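Local coordinates for HTLV-2 integrase catalytic core domain (Human T-cell leukemia virus 2, PDB 6QBW), which probably serves as the DNA-joining core of the retroviral integrase, the RNase H-like domain that helps insert viral DNA into the host genome, at residues K20-C25 with C41-T46. Numbering follows the deposited sequence.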
loop_
_atom_site.group_PDB
_atom_site.type_symbol
_atom_site.label_atom_id
_atom_site.label_comp_id
_atom_site.label_asym_id
_atom_site.label_seq_id
_atom_site.Cartn_x
_atom_site.Cartn_y
_atom_site.Cartn_z
ATOM N N LYS A 20 26.236 6.744 -1.691
ATOM C CA LYS A 20 26.567 7.763 -2.687
ATOM C C LYS A 20 26.998 9.053 -1.993
ATOM O O LYS A 20 26.420 10.115 -2.223
ATOM C CB LYS A 20 25.381 8.014 -3.630
ATOM C CG LYS A 20 25.221 6.984 -4.741
ATOM C CD LYS A 20 26.148 7.261 -5.917
ATOM C CE LYS A 20 25.731 6.499 -7.169
ATOM N NZ LYS A 20 26.538 6.907 -8.358
ATOM N N LYS A 21 27.993 8.934 -1.116
ATOM C CA LYS A 21 28.567 10.070 -0.381
ATOM C C LYS A 21 27.609 10.780 0.598
ATOM O O LYS A 21 27.940 11.853 1.097
ATOM C CB LYS A 21 29.167 11.103 -1.360
ATOM C CG LYS A 21 30.327 10.599 -2.211
ATOM C CD LYS A 21 30.546 11.457 -3.455
ATOM C CE LYS A 21 30.689 12.940 -3.131
ATOM N NZ LYS A 21 31.262 13.728 -4.262
ATOM N N TYR A 22 26.447 10.197 0.893
ATOM C CA TYR A 22 25.464 10.857 1.760
ATOM C C TYR A 22 24.978 9.945 2.878
ATOM O O TYR A 22 24.639 8.788 2.636
ATOM C CB TYR A 22 24.254 11.340 0.954
ATOM C CG TYR A 22 23.334 12.222 1.772
ATOM C CD1 TYR A 22 23.604 13.576 1.933
ATOM C CD2 TYR A 22 22.215 11.701 2.408
ATOM C CE1 TYR A 22 22.779 14.388 2.691
ATOM C CE2 TYR A 22 21.383 12.504 3.172
ATOM C CZ TYR A 22 21.669 13.850 3.310
ATOM O OH TYR A 22 20.849 14.658 4.066
ATOM N N LYS A 23 24.921 10.481 4.096
ATOM C CA LYS A 23 24.390 9.737 5.237
ATOM C C LYS A 23 22.901 10.005 5.428
ATOM O O LYS A 23 22.499 11.090 5.846
ATOM C CB LYS A 23 25.166 10.052 6.519
ATOM C CG LYS A 23 26.463 9.265 6.619
ATOM C CD LYS A 23 27.349 9.727 7.765
ATOM C CE LYS A 23 28.779 9.237 7.581
ATOM N NZ LYS A 23 29.725 9.926 8.501
ATOM N N TYR A 24 22.092 9.001 5.105
ATOM C CA TYR A 24 20.661 9.051 5.346
ATOM C C TYR A 24 20.375 8.645 6.780
ATOM O O TYR A 24 21.216 8.054 7.446
ATOM C CB TYR A 24 19.924 8.127 4.375
ATOM C CG TYR A 24 20.031 8.591 2.943
ATOM C CD1 TYR A 24 19.109 9.490 2.415
ATOM C CD2 TYR A 24 21.069 8.159 2.124
ATOM C CE1 TYR A 24 19.208 9.935 1.108
ATOM C CE2 TYR A 24 21.174 8.596 0.814
ATOM C CZ TYR A 24 20.240 9.484 0.313
ATOM O OH TYR A 24 20.334 9.924 -0.983
ATOM N N CYS A 25 19.187 8.996 7.254
ATOM C CA CYS A 25 18.724 8.569 8.563
ATOM C C CYS A 25 17.664 7.508 8.343
ATOM O O CYS A 25 16.585 7.794 7.822
ATOM C CB CYS A 25 18.161 9.747 9.359
ATOM S SG CYS A 25 19.421 10.908 9.943
ATOM N N CYS A 41 13.531 5.945 4.907
ATOM C CA CYS A 41 14.749 6.694 4.633
ATOM C C CYS A 41 14.443 8.182 4.725
ATOM O O CYS A 41 13.502 8.657 4.092
ATOM C CB CYS A 41 15.271 6.364 3.243
ATOM S SG CYS A 41 17.039 6.670 3.049
ATOM N N LYS A 42 15.229 8.912 5.511
ATOM C CA LYS A 42 15.012 10.348 5.706
ATOM C C LYS A 42 16.317 11.132 5.566
ATOM O O LYS A 42 17.383 10.653 5.949
ATOM C CB LYS A 42 14.411 10.614 7.089
ATOM C CG LYS A 42 13.101 9.902 7.364
ATOM C CD LYS A 42 11.972 10.478 6.533
ATOM C CE LYS A 42 10.651 9.829 6.904
ATOM N NZ LYS A 42 9.545 10.269 6.015
ATOM N N LYS A 43 16.220 12.339 5.018
ATOM C CA LYS A 43 17.366 13.233 4.922
ATOM C C LYS A 43 17.714 13.758 6.307
ATOM O O LYS A 43 18.879 13.762 6.696
ATOM C CB LYS A 43 17.070 14.399 3.980
ATOM C CG LYS A 43 16.862 13.996 2.527
ATOM C CD LYS A 43 18.179 13.731 1.810
ATOM C CE LYS A 43 17.987 13.580 0.305
ATOM N NZ LYS A 43 19.247 13.841 -0.446
ATOM N N LYS A 44 16.694 14.184 7.051
ATOM C CA LYS A 44 16.880 14.739 8.394
ATOM C C LYS A 44 16.342 13.807 9.487
ATOM O O LYS A 44 15.880 12.693 9.205
ATOM C CB LYS A 44 16.231 16.124 8.474
ATOM C CG LYS A 44 17.009 17.180 7.701
ATOM C CD LYS A 44 16.315 18.538 7.658
ATOM C CE LYS A 44 14.923 18.477 7.034
ATOM N NZ LYS A 44 14.838 17.640 5.800
ATOM N N GLU A 45 16.441 14.266 10.735
ATOM C CA GLU A 45 15.994 13.504 11.900
ATOM C C GLU A 45 15.089 14.335 12.831
ATOM O O GLU A 45 14.835 13.934 13.974
ATOM C CB GLU A 45 17.230 13.022 12.664
ATOM C CG GLU A 45 17.006 11.847 13.597
ATOM C CD GLU A 45 18.198 11.605 14.508
ATOM O OE1 GLU A 45 19.315 11.366 13.990
ATOM O OE2 GLU A 45 18.017 11.653 15.743
ATOM N N THR A 46 14.580 15.471 12.343
ATOM C CA THR A 46 13.762 16.366 13.175
ATOM C C THR A 46 12.395 15.740 13.451
ATOM O O THR A 46 12.059 14.694 12.891
ATOM C CB THR A 46 13.568 17.763 12.537
ATOM O OG1 THR A 46 12.543 17.714 11.538
ATOM C CG2 THR A 46 14.868 18.283 11.925
#
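In the β-hairpin at the edge of the integrase core sheet, whose outermost strand on this side is 37-42, the pairing of strands 22-31 and 37-42 ends at C25 and K42, an antiparallel hydrogen-bonded pair. C25 N gives a nearly straight bond to K42 O (2.8 Å, 170°), and K42 N answers to C25 O over 2.9 Å in a more bent one. Beyond this pair the chain of 41-46 leaves the sheet, and side chains take over. K43 bends at chi2 (-79°), which carries its aliphatic part across Y22 and sets NZ over one face of that ring, 4.5 Å from the centroid, a cation-pi contact. A tyrosine suits this partly exposed place: its ring takes the ammonium while its hydroxyl makes a weak bond of 3.4 Å from Y22 OH to K43 O. The ring of Y24 runs alongside the K43 chain, with Y22 CD2 above one face. C41, small and polarisable, brings SG obliquely to the Y24 ring (4.2 Å to the centroid) and against Y24 CB; L128 of helix 128-142 touches both residues. C25 is compact enough to be buried beside V14 and H16, with its SG 4.1 Å from E45 OE1. The side chain of E45 is about 7 Å from a bound calcium ion, and T46 sits at the N-cap position of helix 47-61. An antiparallel hairpin whose outer strand leads by a short loop into the first helix is typical of the RNase H-like fold of retroviral integrases.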